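Side-chain contacts in cyclic dimeric GMP binding protein (Pseudomonas fluorescens, PDB 3PJV), which probably couples cyclic di-GMP binding inside the cell to the behaviour of its periplasmic domain, and so controls periplasmic proteolysis, most likely through the protease LapG: residues Ala40-Glu43 against Leu44-Ser48; Thr26-Ala29 against Leu30-Pro34; Arg59-Leu63 against Lys64-Thr68. One frame throughout, in Å; residues are numbered along the deposited sequence.

Contact 1: Ala40-Glu43 against Leu44-Ser48; sequences AMVE and LLVSS
Met41 meets Leu45 and Val42 meets Val46 one helical turn apart, in a local i to i+4 contact within helix 39-50, the short helix that follows the long N-terminal helix of the LapD/MoxY periplasmic domain. Four successive backbone bonds of alpha-helical type run through it, from Leu44, Leu45, Val46 and Ser47 back to the carbonyls of Ala40, Met41, Val42 and Glu43; a representative one, Leu45 N to Met41 O, is 2.9 Å long with an angle of 161° at the hydrogen.

On the flank next to the loop after helix 6-32, Met41, present as selenomethionine, sends CG anti to its backbone N (chi1 -173°). The chain then bends twice, and it is CG, not the selenium, that meets Leu45 CD1, at 3.8 Å. Leu45 itself folds back beside its own N, which sets its CG 3.3 Å from Met41 O, the branch carbon resting on an oxygen that already accepts Leu45 N. Asn35 adjoins both side chains, and Leu32 of helix 6-32 lies against Leu45 and Val42. Val42 and Val46 face the interior, where Val46 packs on Ile58 and Val60 of strand 55-62. Their mutual contact is looser, with Val42 CG1 4.5 Å from Val46 CG2.

The polar flank is carried by Glu43 and Ser47. Glu43 is extended beyond CG, and its OE1 forms a salt bridge with Arg72, which also makes a weak hydrogen bond to Ser47 OG. The same hydroxyl, set beside its own backbone N (chi1 -73°), has OG 3.1 Å from Glu43 O, though whether its hydrogen is directed there is not settled; the firmer bond to this carbonyl is Ser47 N to Glu43 O, at 2.9 Å.

Contact 2: Thr26-Ala29 against Leu30-Pro34; sequences TALA and LSLTP
The backbone from Thr26 to Leu32 runs through the C-terminal part of the long helix 6-32, with Leu30 N, Ser31 N and Leu32 N bonded to the carbonyls of Thr26, Ala27 and Leu28. The pattern then changes around Ala29 O, to which Thr33 N (3.1 Å) and Leu32 N (3.3 Å) both give only weak bonds. A side chain adds a third bond to this oxygen: Thr33 OG1 donates to Ala29 O at 2.9 Å, from a position tilted 32° from the carbonyl plane. The hydroxyl is placed there because OG1 lies beside its own backbone N (chi1 -64°), pointing back up the helix.

A valine in place of Thr33 would probably leave Ala29 O with just the two weak backbone bonds and this turn less firmly held. Thr33 also packs on Val100 of the second subunit, and Ala29 on Ala98 of that same neighbouring subunit.

The buried face is apolar. Leu28 and Leu32, one turn apart, touch through Leu28 CD1 and Leu32 CG at 3.9 Å, and both lie against Val110 of the second subunit. Leu28 also packs on Ile58 and Leu32 on Val60, so this face lies where strand 55-62 and the second subunit meet.

On another flank, Ser31 is modelled in two conformers, so its side-chain bond need not be constant. In the one described, Ser31 OG donates to Ala27 O at 2.9 Å from above the carbonyl plane, opposite the face approached by Ser31 N.

Contact 3: Arg59-Leu63 against Lys64-Thr68; sequences RVVDL and KTDQT
A beta hairpin joins strand 55-62 to strand 68-73, with the carboxylate of Asp62, where the chain leaves the first strand, accepting from amides of the loop in the manner of an Asx motif. The two arms run antiparallel: Val61 and Thr68 form a non-hydrogen-bonded pair, followed by the bond from Asp62 N to Gln67 O (2.9 Å), nearly straight at 163°. Between them, Leu63, Lys64 and Thr65 take right-handed helical backbone angles and Asp66 a left-handed one, which turns the chain back.

Asp62 holds this loop with both its backbone and its carboxylate. Because CG stands opposite its own N about CA-CB (chi1 -179°), OD1 reaches over the amides of the turn, accepting from Thr65 N at 3.0 Å and more weakly from Lys64 N at 2.8 Å. Thr65 N comes to OD1 from above the carboxylate plane. The two N-H groups would probably stabilise the negative charge here. Asp62 O meanwhile takes a weak bond from Asp66 N, and Thr65 OG1 receives a long, weak one from Gln67 N.

At the other end of the pairing, Arg59, extended as far as NE, grips Thr68 side-on. NE and NH2 of Arg59 both point at Thr68 OG1, at 2.8 and 3.1 Å, with the hydroxyl oxygen lying in the guanidinium plane at its edge. Val61 CG2 sits 3.3 Å above that plane, over its centre, so the guanidinium is held at an edge and packed on a face.

Arg59 NH1 also makes a salt bridge to Glu111 of the second subunit; a strand of that subunit pairs antiparallel with Arg59, Val60 and Val61 and carries the sheet across the interface. Within the chain, backbone hydrogen bonds link Val60 to Ile69 and Val70 of strand 68-73, and its side chain faces helices 6-32 and 39-50.

Overall arrangement
Contacts 1 and 2 lie on consecutive helices, and contact 3 on the hairpin that follows; all three lie on the same side of the chain's centre. The two helical contacts are partly buried and touch directly, Leu32 CD2 packing 3.9 Å from Val42 CA, with centres about 11 Å apart. Contact 3 is a surface contact, joined to both helices through Val60 CG2, which lies 3.9 Å from Val46 CG2 and 4.0 Å from Leu32 CD1. The helices combine apolar i to i+4 pairs with hydroxyls near backbone carbonyls, while the hairpin is held largely by a carboxylate, a guanidinium and strand pairing. Contacts 2 and 3 also meet the second subunit, the former by packing, the latter by extending the sheet.

Contact 1: Ala40-Glu43 against Leu44-Ser48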
loop_
_atom_site.group_PDB
_atom_site.type_symbol
_atom_site.label_atom_id
_atom_site.label_comp_id
_atom_site.label_asym_id
_atom_site.label_seq_id
_atom_site.Cartn_x
_atom_site.Cartn_y
_atom_site.Cartn_z
ATOM N N ALA A 40 21.331 -5.827 -12.584
ATOM C CA ALA A 40 20.681 -6.750 -11.663
ATOM C C ALA A 40 20.043 -6.008 -10.489
ATOM O O ALA A 40 18.891 -6.265 -10.136
ATOM C CB ALA A 40 21.671 -7.798 -11.165
HETATM N N MSE A 41 20.788 -5.072 -9.901
HETATM C CA MSE A 41 20.285 -4.315 -8.760
HETATM C C MSE A 41 19.102 -3.455 -9.178
HETATM O O MSE A 41 18.160 -3.261 -8.412
HETATM C CB MSE A 41 21.379 -3.425 -8.162
HETATM C CG MSE A 41 20.958 -2.744 -6.870
HETATM SE SE MSE A 41 20.749 -4.110 -5.460
HETATM C CE MSE A 41 22.338 -5.066 -5.897
ATOM N N VAL A 42 19.157 -2.919 -10.391
ATOM C CA VAL A 42 18.058 -2.085 -10.867
ATOM C C VAL A 42 16.791 -2.928 -10.919
ATOM O O VAL A 42 15.737 -2.531 -10.411
ATOM C CB VAL A 42 18.347 -1.480 -12.240
ATOM C CG1 VAL A 42 17.074 -0.877 -12.824
ATOM C CG2 VAL A 42 19.454 -0.430 -12.122
ATOM N N GLU A 43 16.901 -4.111 -11.511
ATOM C CA GLU A 43 15.752 -5.003 -11.576
ATOM C C GLU A 43 15.270 -5.400 -10.180
ATOM O O GLU A 43 14.065 -5.446 -9.923
ATOM C CB GLU A 43 16.056 -6.241 -12.426
ATOM C CG GLU A 43 14.831 -7.112 -12.650
ATOM C CD GLU A 43 15.042 -8.166 -13.720
ATOM O OE1 GLU A 43 14.091 -8.927 -14.003
ATOM O OE2 GLU A 43 16.157 -8.230 -14.278
ATOM N N LEU A 44 16.207 -5.671 -9.274
ATOM C CA LEU A 44 15.848 -6.046 -7.906
ATOM C C LEU A 44 15.067 -4.951 -7.199
ATOM O O LEU A 44 14.058 -5.208 -6.543
ATOM C CB LEU A 44 17.090 -6.373 -7.078
ATOM C CG LEU A 44 17.486 -7.838 -6.998
ATOM C CD1 LEU A 44 18.294 -8.075 -5.735
ATOM C CD2 LEU A 44 16.247 -8.702 -7.003
ATOM N N LEU A 45 15.555 -3.722 -7.325
ATOM C CA LEU A 45 14.938 -2.583 -6.658
ATOM C C LEU A 45 13.555 -2.269 -7.211
ATOM O O LEU A 45 12.656 -1.900 -6.460
ATOM C CB LEU A 45 15.841 -1.354 -6.768
ATOM C CG LEU A 45 17.064 -1.448 -5.855
ATOM C CD1 LEU A 45 18.060 -0.344 -6.176
ATOM C CD2 LEU A 45 16.640 -1.400 -4.388
ATOM N N VAL A 46 13.379 -2.425 -8.517
ATOM C CA VAL A 46 12.066 -2.217 -9.106
ATOM C C VAL A 46 11.093 -3.334 -8.695
ATOM O O VAL A 46 9.942 -3.067 -8.354
ATOM C CB VAL A 46 12.128 -2.123 -10.636
ATOM C CG1 VAL A 46 10.713 -2.044 -11.231
ATOM C CG2 VAL A 46 12.958 -0.908 -11.062
ATOM N N SER A 47 11.567 -4.577 -8.718
ATOM C CA SER A 47 10.728 -5.712 -8.318
ATOM C C SER A 47 10.252 -5.590 -6.881
ATOM O O SER A 47 9.094 -5.894 -6.573
ATOM C CB SER A 47 11.486 -7.032 -8.494
ATOM O OG SER A 47 11.595 -7.363 -9.860
ATOM N N SER A 48 11.157 -5.165 -6.006
ATOM C CA SER A 48 10.853 -4.956 -4.597
ATOM C C SER A 48 9.572 -4.145 -4.446
ATOM O O SER A 48 8.609 -4.593 -3.825
ATOM C CB SER A 48 12.025 -4.240 -3.913
ATOM O OG SER A 48 11.758 -3.961 -2.551
#

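Contact 2: Thr26-Ala29 against Leu30-Pro34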
loop_
_atom_site.group_PDB
_atom_site.type_symbol
_atom_site.label_atom_id
_atom_site.label_comp_id
_atom_site.label_asym_id
_atom_site.label_seq_id
_atom_site.Cartn_x
_atom_site.Cartn_y
_atom_site.Cartn_z
ATOM N N THR A 26 9.384 8.885 -6.817
ATOM C CA THR A 26 10.439 9.683 -6.199
ATOM C C THR A 26 11.329 8.791 -5.341
ATOM O O THR A 26 12.557 8.884 -5.414
ATOM C CB THR A 26 9.835 10.823 -5.360
ATOM O OG1 THR A 26 9.137 11.718 -6.234
ATOM C CG2 THR A 26 10.921 11.588 -4.576
ATOM N N ALA A 27 10.710 7.916 -4.550
ATOM C CA ALA A 27 11.475 7.010 -3.699
ATOM C C ALA A 27 12.323 6.044 -4.527
ATOM O O ALA A 27 13.475 5.748 -4.175
ATOM C CB ALA A 27 10.554 6.241 -2.757
ATOM N N LEU A 28 11.750 5.544 -5.619
ATOM C CA LEU A 28 12.435 4.554 -6.441
ATOM C C LEU A 28 13.598 5.207 -7.180
ATOM O O LEU A 28 14.702 4.651 -7.236
ATOM C CB LEU A 28 11.452 3.864 -7.403
ATOM C CG LEU A 28 11.965 2.776 -8.362
ATOM C CD1 LEU A 28 12.815 1.752 -7.622
ATOM C CD2 LEU A 28 10.800 2.082 -9.089
ATOM N N ALA A 29 13.366 6.408 -7.711
ATOM C CA ALA A 29 14.436 7.130 -8.387
ATOM C C ALA A 29 15.609 7.304 -7.430
ATOM O O ALA A 29 16.762 7.132 -7.821
ATOM C CB ALA A 29 13.954 8.495 -8.897
ATOM N N LEU A 30 15.311 7.658 -6.188
ATOM C CA LEU A 30 16.353 7.839 -5.173
ATOM C C LEU A 30 17.086 6.515 -4.935
ATOM O O LEU A 30 18.315 6.458 -4.910
ATOM C CB LEU A 30 15.729 8.335 -3.867
ATOM C CG LEU A 30 16.505 9.237 -2.907
ATOM C CD1 LEU A 30 16.073 8.957 -1.465
ATOM C CD2 LEU A 30 18.015 9.113 -3.074
ATOM N N SER A 31 16.320 5.448 -4.760
ATOM C CA SER A 31 16.902 4.136 -4.512
ATOM C C SER A 31 17.827 3.703 -5.645
ATOM O O SER A 31 18.863 3.086 -5.403
ATOM C CB SER A 31 15.792 3.101 -4.303
ATOM O OG SER A 31 14.979 3.469 -3.205
ATOM N N LEU A 32 17.461 4.047 -6.874
ATOM C CA LEU A 32 18.188 3.608 -8.060
ATOM C C LEU A 32 19.448 4.411 -8.314
ATOM O O LEU A 32 20.335 3.960 -9.022
ATOM C CB LEU A 32 17.301 3.717 -9.309
ATOM C CG LEU A 32 16.168 2.698 -9.430
ATOM C CD1 LEU A 32 15.339 2.998 -10.683
ATOM C CD2 LEU A 32 16.728 1.296 -9.486
ATOM N N THR A 33 19.518 5.615 -7.762
ATOM C CA THR A 33 20.611 6.517 -8.112
ATOM C C THR A 33 22.022 5.943 -7.899
ATOM O O THR A 33 22.862 6.032 -8.803
ATOM C CB THR A 33 20.441 7.903 -7.450
ATOM O OG1 THR A 33 19.257 8.522 -7.977
ATOM C CG2 THR A 33 21.656 8.795 -7.745
ATOM N N PRO A 34 22.293 5.357 -6.717
ATOM C CA PRO A 34 23.642 4.815 -6.513
ATOM C C PRO A 34 23.862 3.469 -7.193
ATOM O O PRO A 34 24.965 2.932 -7.086
ATOM C CB PRO A 34 23.739 4.668 -4.992
ATOM C CG PRO A 34 22.336 4.550 -4.529
ATOM C CD PRO A 34 21.508 5.380 -5.471
#

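Contact 3: Arg59-Leu63 against Lys64-Thr68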
loop_
_atom_site.group_PDB
_atom_site.type_symbol
_atom_site.label_atom_id
_atom_site.label_comp_id
_atom_site.label_asym_id
_atom_site.label_seq_id
_atom_site.Cartn_x
_atom_site.Cartn_y
_atom_site.Cartn_z
ATOM N N ARG A 59 7.934 1.569 -14.821
ATOM C CA ARG A 59 8.835 1.491 -15.949
ATOM C C ARG A 59 10.016 2.421 -15.695
ATOM O O ARG A 59 9.842 3.511 -15.160
ATOM C CB ARG A 59 8.083 1.904 -17.221
ATOM C CG ARG A 59 8.870 1.834 -18.514
ATOM C CD ARG A 59 8.001 2.338 -19.667
ATOM N NE ARG A 59 8.727 2.419 -20.924
ATOM C CZ ARG A 59 8.671 3.452 -21.760
ATOM N NH1 ARG A 59 7.912 4.505 -21.472
ATOM N NH2 ARG A 59 9.377 3.433 -22.886
ATOM N N VAL A 60 11.215 1.982 -16.059
ATOM C CA VAL A 60 12.396 2.843 -15.972
ATOM C C VAL A 60 12.892 3.005 -17.390
ATOM O O VAL A 60 13.110 2.026 -18.090
ATOM C CB VAL A 60 13.493 2.216 -15.075
ATOM C CG1 VAL A 60 14.715 3.132 -14.994
ATOM C CG2 VAL A 60 12.918 1.920 -13.683
ATOM N N VAL A 61 13.015 4.252 -17.821
ATOM C CA VAL A 61 13.394 4.572 -19.193
ATOM C C VAL A 61 14.776 5.228 -19.232
ATOM O O VAL A 61 15.052 6.174 -18.493
ATOM C CB VAL A 61 12.351 5.504 -19.852
ATOM C CG1 VAL A 61 12.792 5.908 -21.270
ATOM C CG2 VAL A 61 10.987 4.827 -19.875
ATOM N N ASP A 62 15.649 4.701 -20.085
ATOM C CA ASP A 62 16.978 5.275 -20.258
ATOM C C ASP A 62 16.841 6.532 -21.117
ATOM O O ASP A 62 16.377 6.462 -22.245
ATOM C CB ASP A 62 17.903 4.251 -20.926
ATOM C CG ASP A 62 19.332 4.771 -21.110
ATOM O OD1 ASP A 62 19.511 5.830 -21.742
ATOM O OD2 ASP A 62 20.273 4.129 -20.604
ATOM N N LEU A 63 17.224 7.684 -20.574
ATOM C CA LEU A 63 17.021 8.957 -21.284
ATOM C C LEU A 63 17.919 9.151 -22.511
ATOM O O LEU A 63 17.555 9.872 -23.447
ATOM C CB LEU A 63 17.173 10.140 -20.323
ATOM C CG LEU A 63 16.035 10.289 -19.314
ATOM C CD1 LEU A 63 16.291 11.453 -18.371
ATOM C CD2 LEU A 63 14.701 10.459 -20.033
ATOM N N LYS A 64 19.101 8.542 -22.511
ATOM C CA LYS A 64 20.026 8.729 -23.638
ATOM C C LYS A 64 19.591 7.928 -24.867
ATOM O O LYS A 64 19.671 8.404 -26.004
ATOM C CB LYS A 64 21.450 8.364 -23.226
ATOM C CG LYS A 64 21.830 8.962 -21.882
ATOM C CD LYS A 64 23.070 9.796 -21.967
ATOM C CE LYS A 64 24.301 8.930 -22.050
ATOM N NZ LYS A 64 25.494 9.794 -22.201
ATOM N N THR A 65 19.116 6.713 -24.621
ATOM C CA THR A 65 18.714 5.793 -25.680
ATOM C C THR A 65 17.202 5.820 -25.903
ATOM O O THR A 65 16.715 5.451 -26.971
ATOM C CB THR A 65 19.124 4.345 -25.335
ATOM O OG1 THR A 65 18.481 3.942 -24.116
ATOM C CG2 THR A 65 20.628 4.241 -25.160
ATOM N N ASP A 66 16.472 6.255 -24.881
ATOM C CA ASP A 66 15.010 6.305 -24.905
ATOM C C ASP A 66 14.359 4.919 -24.859
ATOM O O ASP A 66 13.176 4.764 -25.172
ATOM C CB ASP A 66 14.498 7.077 -26.119
ATOM C CG ASP A 66 13.027 7.423 -26.002
ATOM O OD1 ASP A 66 12.605 7.826 -24.899
ATOM O OD2 ASP A 66 12.293 7.280 -27.003
ATOM N N GLN A 67 15.126 3.911 -24.472
ATOM C CA GLN A 67 14.569 2.569 -24.387
ATOM C C GLN A 67 14.211 2.199 -22.951
ATOM O O GLN A 67 14.728 2.771 -21.999
ATOM C CB GLN A 67 15.521 1.540 -25.003
ATOM C CG GLN A 67 16.880 1.443 -24.334
ATOM C CD GLN A 67 17.905 0.744 -25.209
ATOM O OE1 GLN A 67 17.758 0.684 -26.433
ATOM N NE2 GLN A 67 18.951 0.211 -24.586
ATOM N N THR A 68 13.306 1.243 -22.810
ATOM C CA THR A 68 12.937 0.739 -21.497
ATOM C C THR A 68 14.077 -0.096 -20.934
ATOM O O THR A 68 14.585 -0.998 -21.595
ATOM C CB THR A 68 11.681 -0.121 -21.590
ATOM O OG1 THR A 68 10.602 0.684 -22.080
ATOM C CG2 THR A 68 11.321 -0.679 -20.224
#